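Local coordinates for protein putative lipase (Bacteroides thetaiotaomicron VPI-5482, PDB 3BZW) that probably hydrolyses ester bonds as a GDSL-like lipase/acylhydrolase of the SGNH hydrolase clan, perhaps acting on lysophospholipids, at residues K27-D38 with G58-R69. Numbering follows the deposited sequence.
With ACT (acetate ion), chain G.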
ATOM      1  N   LYS A  27     -47.918   2.999   9.628  1.00  9.25           N
ATOM      2  CA  LYS A  27     -47.828   1.999   8.571  1.00  8.64           C
ATOM      3  C   LYS A  27     -47.864   0.562   9.084  1.00  8.56           C
ATOM      4  O   LYS A  27     -47.698   0.307  10.277  1.00  7.29           O
ATOM      5  CB  LYS A  27     -46.553   2.217   7.753  1.00  9.15           C
ATOM      6  CG  LYS A  27     -46.449   3.602   7.127  1.00  8.98           C
ATOM      7  CD  LYS A  27     -47.640   3.916   6.232  1.00  9.99           C
ATOM      8  CE  LYS A  27     -47.495   5.301   5.615  1.00 12.63           C
ATOM      9  NZ  LYS A  27     -48.725   5.726   4.885  1.00 16.43           N
ATOM     10  N   LYS A  28     -48.093  -0.374   8.170  1.00  7.76           N
ATOM     11  CA  LYS A  28     -48.134  -1.782   8.525  1.00  8.04           C
ATOM     12  C   LYS A  28     -46.862  -2.414   7.982  1.00  8.73           C
ATOM     13  O   LYS A  28     -46.583  -2.345   6.784  1.00  7.01           O
ATOM     14  CB  LYS A  28     -49.390  -2.425   7.937  1.00  8.37           C
ATOM     15  CG  LYS A  28     -50.634  -1.650   8.364  1.00 12.33           C
ATOM     16  CD  LYS A  28     -51.902  -2.458   8.290  1.00 13.77           C
ATOM     17  CE  LYS A  28     -53.058  -1.637   8.854  1.00 17.81           C
ATOM     18  NZ  LYS A  28     -54.315  -2.424   8.930  1.00 20.74           N
ATOM     19  N   VAL A  29     -46.089  -3.022   8.875  1.00  7.64           N
ATOM     20  CA  VAL A  29     -44.812  -3.611   8.496  1.00  6.70           C
ATOM     21  C   VAL A  29     -44.667  -5.105   8.750  1.00  6.87           C
ATOM     22  O   VAL A  29     -45.072  -5.620   9.793  1.00  7.56           O
ATOM     23  CB  VAL A  29     -43.652  -2.886   9.227  1.00  6.57           C
ATOM     24  CG1 VAL A  29     -42.318  -3.491   8.816  1.00  3.84           C
ATOM     25  CG2 VAL A  29     -43.684  -1.394   8.907  1.00  4.37           C
ATOM     26  N   GLY A  30     -44.079  -5.796   7.780  1.00  6.10           N
ATOM     27  CA  GLY A  30     -43.843  -7.219   7.927  1.00  7.26           C
ATOM     28  C   GLY A  30     -42.428  -7.400   8.440  1.00  7.17           C
ATOM     29  O   GLY A  30     -41.495  -6.815   7.890  1.00  8.50           O
ATOM     30  N   TYR A  31     -42.256  -8.191   9.494  1.00  6.18           N
ATOM     31  CA  TYR A  31     -40.927  -8.415  10.053  1.00  6.00           C
ATOM     32  C   TYR A  31     -40.464  -9.852   9.838  1.00  6.08           C
ATOM     33  O   TYR A  31     -40.995 -10.788  10.438  1.00  5.11           O
ATOM     34  CB  TYR A  31     -40.915  -8.083  11.548  1.00  5.40           C
ATOM     35  CG  TYR A  31     -41.247  -6.639  11.871  1.00  6.44           C
ATOM     36  CD1 TYR A  31     -42.570  -6.220  12.033  1.00  7.04           C
ATOM     37  CD2 TYR A  31     -40.235  -5.696  12.032  1.00  6.14           C
ATOM     38  CE1 TYR A  31     -42.874  -4.892  12.354  1.00  5.77           C
ATOM     39  CE2 TYR A  31     -40.524  -4.371  12.349  1.00  6.35           C
ATOM     40  CZ  TYR A  31     -41.842  -3.974  12.511  1.00  7.54           C
ATOM     41  OH  TYR A  31     -42.118  -2.668  12.848  1.00  5.15           O
ATOM     42  N   ILE A  32     -39.462 -10.011   8.981  1.00  5.56           N
ATOM     43  CA  ILE A  32     -38.911 -11.318   8.649  1.00  4.80           C
ATOM     44  C   ILE A  32     -37.578 -11.536   9.358  1.00  4.20           C
ATOM     45  O   ILE A  32     -36.740 -10.633   9.402  1.00  3.21           O
ATOM     46  CB  ILE A  32     -38.721 -11.426   7.113  1.00  5.94           C
ATOM     47  CG1 ILE A  32     -40.094 -11.402   6.436  1.00  6.62           C
ATOM     48  CG2 ILE A  32     -37.937 -12.690   6.746  1.00  8.93           C
ATOM     49  CD1 ILE A  32     -40.043 -11.375   4.922  1.00  9.00           C
ATOM     50  N   GLY A  33     -37.384 -12.725   9.928  1.00  4.06           N
ATOM     51  CA  GLY A  33     -36.127 -12.992  10.611  1.00  4.42           C
ATOM     52  C   GLY A  33     -36.025 -14.251  11.460  1.00  4.86           C
ATOM     53  O   GLY A  33     -36.602 -15.293  11.136  1.00  4.26           O
ATOM     54  N   ASP A  34     -35.277 -14.147  12.558  1.00  4.39           N
ATOM     55  CA  ASP A  34     -35.058 -15.274  13.457  1.00  5.43           C
ATOM     56  C   ASP A  34     -35.558 -15.033  14.881  1.00  4.86           C
ATOM     57  O   ASP A  34     -36.517 -14.295  15.095  1.00  5.46           O
ATOM     58  CB  ASP A  34     -33.566 -15.649  13.481  1.00  6.49           C
ATOM     59  CG  ASP A  34     -32.659 -14.449  13.722  1.00  6.47           C
ATOM     60  OD1 ASP A  34     -33.011 -13.584  14.551  1.00  8.18           O
ATOM     61  OD2 ASP A  34     -31.585 -14.375  13.088  1.00  8.20           O
ATOM     62  N   SER A  35     -34.905 -15.659  15.857  1.00  5.79           N
ATOM     63  CA  SER A  35     -35.326 -15.529  17.252  1.00  6.92           C
ATOM     64  C   SER A  35     -35.309 -14.105  17.797  1.00  6.97           C
ATOM     65  O   SER A  35     -36.102 -13.763  18.676  1.00  7.32           O
ATOM     66  CB  SER A  35     -34.470 -16.429  18.147  1.00  9.96           C
ATOM     67  OG  SER A  35     -34.858 -16.315  19.502  1.00 18.96           O
ATOM     68  N   ILE A  36     -34.411 -13.273  17.286  1.00  6.94           N
ATOM     69  CA  ILE A  36     -34.328 -11.900  17.766  1.00  6.73           C
ATOM     70  C   ILE A  36     -35.582 -11.119  17.365  1.00  6.09           C
ATOM     71  O   ILE A  36     -35.873 -10.058  17.918  1.00  6.51           O
ATOM     72  CB  ILE A  36     -33.029 -11.226  17.252  1.00  7.41           C
ATOM     73  CG1 ILE A  36     -31.822 -11.955  17.864  1.00  8.67           C
ATOM     74  CG2 ILE A  36     -33.002  -9.749  17.631  1.00  8.26           C
ATOM     75  CD1 ILE A  36     -30.471 -11.338  17.552  1.00 10.43           C
ATOM     76  N   THR A  37     -36.337 -11.677  16.425  1.00  4.84           N
ATOM     77  CA  THR A  37     -37.578 -11.069  15.951  1.00  5.79           C
ATOM     78  C   THR A  37     -38.795 -11.870  16.453  1.00  7.06           C
ATOM     79  O   THR A  37     -39.881 -11.318  16.647  1.00  8.85           O
ATOM     80  CB  THR A  37     -37.590 -11.005  14.402  1.00  6.10           C
ATOM     81  OG1 THR A  37     -36.656 -10.007  13.960  1.00  5.47           O
ATOM     82  CG2 THR A  37     -38.978 -10.667  13.880  1.00  5.45           C
ATOM     83  N   ASP A  38     -38.589 -13.167  16.669  1.00  6.04           N
ATOM     84  CA  ASP A  38     -39.629 -14.090  17.142  1.00  6.09           C
ATOM     85  C   ASP A  38     -40.282 -13.610  18.444  1.00  5.55           C
ATOM     86  O   ASP A  38     -39.598 -13.350  19.437  1.00  4.89           O
ATOM     87  CB  ASP A  38     -39.002 -15.471  17.371  1.00  4.95           C
ATOM     88  CG  ASP A  38     -40.029 -16.573  17.605  1.00  7.17           C
ATOM     89  OD1 ASP A  38     -41.178 -16.283  18.010  1.00  4.62           O
ATOM     90  OD2 ASP A  38     -39.662 -17.749  17.394  1.00  7.77           O
ATOM     91  N   GLY A  58     -47.047   3.754  16.023  1.00  8.99           N
ATOM     92  CA  GLY A  58     -48.331   3.206  15.619  1.00  8.66           C
ATOM     93  C   GLY A  58     -48.212   2.259  14.440  1.00  8.86           C
ATOM     94  O   GLY A  58     -49.118   2.172  13.604  1.00  7.48           O
ATOM     95  N   ILE A  59     -47.093   1.545  14.373  1.00  6.20           N
ATOM     96  CA  ILE A  59     -46.842   0.604  13.285  1.00  6.36           C
ATOM     97  C   ILE A  59     -47.394  -0.787  13.595  1.00  5.46           C
ATOM     98  O   ILE A  59     -47.013  -1.405  14.586  1.00  5.86           O
ATOM     99  CB  ILE A  59     -45.324   0.496  13.004  1.00  6.03           C
ATOM    100  CG1 ILE A  59     -44.798   1.851  12.525  1.00  5.50           C
ATOM    101  CG2 ILE A  59     -45.049  -0.590  11.972  1.00  7.86           C
ATOM    102  CD1 ILE A  59     -43.292   1.890  12.321  1.00  7.81           C
ATOM    103  N   THR A  60     -48.298  -1.272  12.745  1.00  6.48           N
ATOM    104  CA  THR A  60     -48.886  -2.597  12.928  1.00  6.13           C
ATOM    105  C   THR A  60     -47.866  -3.636  12.476  1.00  6.71           C
ATOM    106  O   THR A  60     -47.420  -3.624  11.330  1.00  6.87           O
ATOM    107  CB  THR A  60     -50.176  -2.761  12.101  1.00  6.36           C
ATOM    108  OG1 THR A  60     -51.165  -1.839  12.576  1.00  7.88           O
ATOM    109  CG2 THR A  60     -50.713  -4.182  12.224  1.00  6.92           C
ATOM    110  N   PRO A  61     -47.487  -4.553  13.374  1.00  5.89           N
ATOM    111  CA  PRO A  61     -46.504  -5.571  13.008  1.00  7.15           C
ATOM    112  C   PRO A  61     -47.060  -6.923  12.562  1.00  7.50           C
ATOM    113  O   PRO A  61     -47.923  -7.499  13.217  1.00  7.93           O
ATOM    114  CB  PRO A  61     -45.687  -5.703  14.284  1.00  6.61           C
ATOM    115  CG  PRO A  61     -46.771  -5.642  15.336  1.00  6.72           C
ATOM    116  CD  PRO A  61     -47.710  -4.541  14.835  1.00  6.15           C
ATOM    117  N   PHE A  62     -46.564  -7.411  11.432  1.00  6.47           N
ATOM    118  CA  PHE A  62     -46.934  -8.727  10.929  1.00  6.37           C
ATOM    119  C   PHE A  62     -45.591  -9.452  11.068  1.00  6.94           C
ATOM    120  O   PHE A  62     -44.712  -9.327  10.214  1.00  4.50           O
ATOM    121  CB  PHE A  62     -47.376  -8.653   9.463  1.00  6.71           C
ATOM    122  CG  PHE A  62     -48.601  -7.801   9.235  1.00  8.78           C
ATOM    123  CD1 PHE A  62     -49.705  -7.892  10.083  1.00  9.27           C
ATOM    124  CD2 PHE A  62     -48.667  -6.935   8.148  1.00  7.67           C
ATOM    125  CE1 PHE A  62     -50.852  -7.132   9.848  1.00  7.43           C
ATOM    126  CE2 PHE A  62     -49.809  -6.172   7.904  1.00  9.81           C
ATOM    127  CZ  PHE A  62     -50.903  -6.272   8.759  1.00  8.68           C
ATOM    128  N   VAL A  63     -45.436 -10.190  12.162  1.00  5.27           N
ATOM    129  CA  VAL A  63     -44.178 -10.873  12.461  1.00  7.69           C
ATOM    130  C   VAL A  63     -44.091 -12.327  12.029  1.00  8.30           C
ATOM    131  O   VAL A  63     -44.937 -13.149  12.385  1.00  9.27           O
ATOM    132  CB  VAL A  63     -43.874 -10.792  13.975  1.00  8.09           C
ATOM    133  CG1 VAL A  63     -42.510 -11.385  14.269  1.00  8.60           C
ATOM    134  CG2 VAL A  63     -43.950  -9.346  14.439  1.00  8.67           C
ATOM    135  N   TYR A  64     -43.042 -12.645  11.277  1.00  5.71           N
ATOM    136  CA  TYR A  64     -42.846 -13.999  10.787  1.00  6.54           C
ATOM    137  C   TYR A  64     -41.534 -14.625  11.240  1.00  7.16           C
ATOM    138  O   TYR A  64     -41.283 -15.804  10.994  1.00  5.38           O
ATOM    139  CB  TYR A  64     -42.960 -13.994   9.258  1.00  6.79           C
ATOM    140  CG  TYR A  64     -44.380 -13.721   8.834  1.00  9.05           C
ATOM    141  CD1 TYR A  64     -45.319 -14.749   8.795  1.00  8.94           C
ATOM    142  CD2 TYR A  64     -44.820 -12.420   8.601  1.00  8.50           C
ATOM    143  CE1 TYR A  64     -46.663 -14.488   8.545  1.00 11.19           C
ATOM    144  CE2 TYR A  64     -46.164 -12.148   8.350  1.00 10.77           C
ATOM    145  CZ  TYR A  64     -47.078 -13.186   8.329  1.00 12.68           C
ATOM    146  OH  TYR A  64     -48.415 -12.921   8.121  1.00 14.39           O
ATOM    147  N   GLY A  65     -40.707 -13.838  11.923  1.00  7.71           N
ATOM    148  CA  GLY A  65     -39.439 -14.359  12.403  1.00  6.47           C
ATOM    149  C   GLY A  65     -39.637 -15.534  13.342  1.00  7.86           C
ATOM    150  O   GLY A  65     -40.525 -15.523  14.194  1.00  6.28           O
ATOM    151  N   ILE A  66     -38.803 -16.555  13.188  1.00  6.55           N
ATOM    152  CA  ILE A  66     -38.887 -17.742  14.027  1.00  7.22           C
ATOM    153  C   ILE A  66     -37.498 -18.153  14.498  1.00  8.04           C
ATOM    154  O   ILE A  66     -36.534 -18.104  13.734  1.00  6.66           O
ATOM    155  CB  ILE A  66     -39.533 -18.913  13.259  1.00  9.19           C
ATOM    156  CG1 ILE A  66     -41.007 -18.589  12.987  1.00  8.68           C
ATOM    157  CG2 ILE A  66     -39.398 -20.205  14.061  1.00  8.38           C
ATOM    158  CD1 ILE A  66     -41.686 -19.560  12.038  1.00 14.50           C
ATOM    159  N   SER A  67     -37.410 -18.560  15.758  1.00  8.75           N
ATOM    160  CA  SER A  67     -36.149 -18.975  16.350  1.00  8.80           C
ATOM    161  C   SER A  67     -35.376 -19.975  15.500  1.00  9.05           C
ATOM    162  O   SER A  67     -35.934 -20.967  15.024  1.00  6.76           O
ATOM    163  CB  SER A  67     -36.399 -19.570  17.736  1.00 11.46           C
ATOM    164  OG  SER A  67     -36.994 -18.607  18.591  1.00 18.74           O
ATOM    165  N   GLY A  68     -34.091 -19.690  15.305  1.00  8.17           N
ATOM    166  CA  GLY A  68     -33.222 -20.571  14.544  1.00  8.16           C
ATOM    167  C   GLY A  68     -33.265 -20.530  13.026  1.00  8.43           C
ATOM    168  O   GLY A  68     -32.473 -21.219  12.379  1.00  7.51           O
ATOM    169  N   ARG A  69     -34.157 -19.739  12.439  1.00  6.70           N
ATOM    170  CA  ARG A  69     -34.234 -19.691  10.983  1.00  6.06           C
ATOM    171  C   ARG A  69     -33.055 -18.971  10.338  1.00  6.27           C
ATOM    172  O   ARG A  69     -32.418 -18.106  10.949  1.00  4.21           O
ATOM    173  CB  ARG A  69     -35.560 -19.061  10.538  1.00  6.23           C
ATOM    174  CG  ARG A  69     -36.776 -19.893  10.945  1.00  7.66           C
ATOM    175  CD  ARG A  69     -36.686 -21.302  10.359  1.00 12.59           C
ATOM    176  NE  ARG A  69     -37.620 -22.240  10.983  1.00 16.63           N
ATOM    177  CZ  ARG A  69     -38.919 -22.315  10.707  1.00 18.08           C
ATOM    178  NH1 ARG A  69     -39.461 -21.508   9.802  1.00 18.21           N
ATOM    179  NH2 ARG A  69     -39.679 -23.205  11.333  1.00 16.80           N
TER
HETATM  180  C   ACT G 301     -31.646 -17.201  16.728  1.00  9.06           C
HETATM  181  O   ACT G 301     -31.423 -17.846  17.738  1.00  9.73           O
HETATM  182  OXT ACT G 301     -32.512 -17.570  15.953  1.00  8.64           O
HETATM  183  CH3 ACT G 301     -30.866 -15.942  16.446  1.00  7.95           C
HETATM  184  O   HOH W   1     -44.348  -2.585  14.581  1.00  7.76           O
HETATM  185  O   HOH W   2     -30.583 -15.805  11.076  1.00  4.11           O
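Strands 28-33 and 60-63 run parallel, their axes 4.6 Å apart at closest and 30° from aligned, Val29 and Tyr31 giving N-H groups to Thr60 O and Phe62 O and taking them from Phe62 N and Tyr64 N; the pairing is extended at one end by Thr60 N to Lys27 O and, past the strands, by Ile66 N to Gly33 O, where the donor stands above the carbonyl plane. On one face Lys28 runs extended beside Thr60, and its CB meets Phe62 CE2 at 3.8 Å. On the other, Tyr31 CE1 meets Pro61 CB at 3.5 Å, with Pro61 CA at the ring edge; Val29 CG1 lies over one ring face, toward its rim, and a water joins Tyr31 OH to Ile59 O. Val29 CG2 presses tightly on Ile59 CG2. Farther along, Thr37 CG2 packs against Val63 CG1 (3.6 Å) and over Gly65, which has no room for a CB. Asp38 turns CG anti to its N (chi1 -169°), bringing OD2 to Ser67: the backbone N bonds at 2.9 Å on the anti side, and OG bonds from above the carboxylate plane. Asp38 OD1 accepts from Asn40 N. This ties the carboxylate to the type II turn 66-69. Beside the turn, Ser35 N (3.1 Å) and Gly68 N (2.7 Å) converge on acetate OXT; Asn99 and His242 are also hydrogen-bonded to the ion. Ser35 lies in the family's GDS motif, whose serine is the usual nucleophile; with Gly68 and Asn99 the site resembles an SGNH oxyanion hole, holding acetate probably from the crystallisation liquor. The contact closes the beta-alpha-beta unit around helix 49-57, whose Trp50 covers Pro61 and Val63; helix 74-85 packs on Tyr64, and strand 91-95 flanks strand 28-33, leaving 60-63 outermost within the chain.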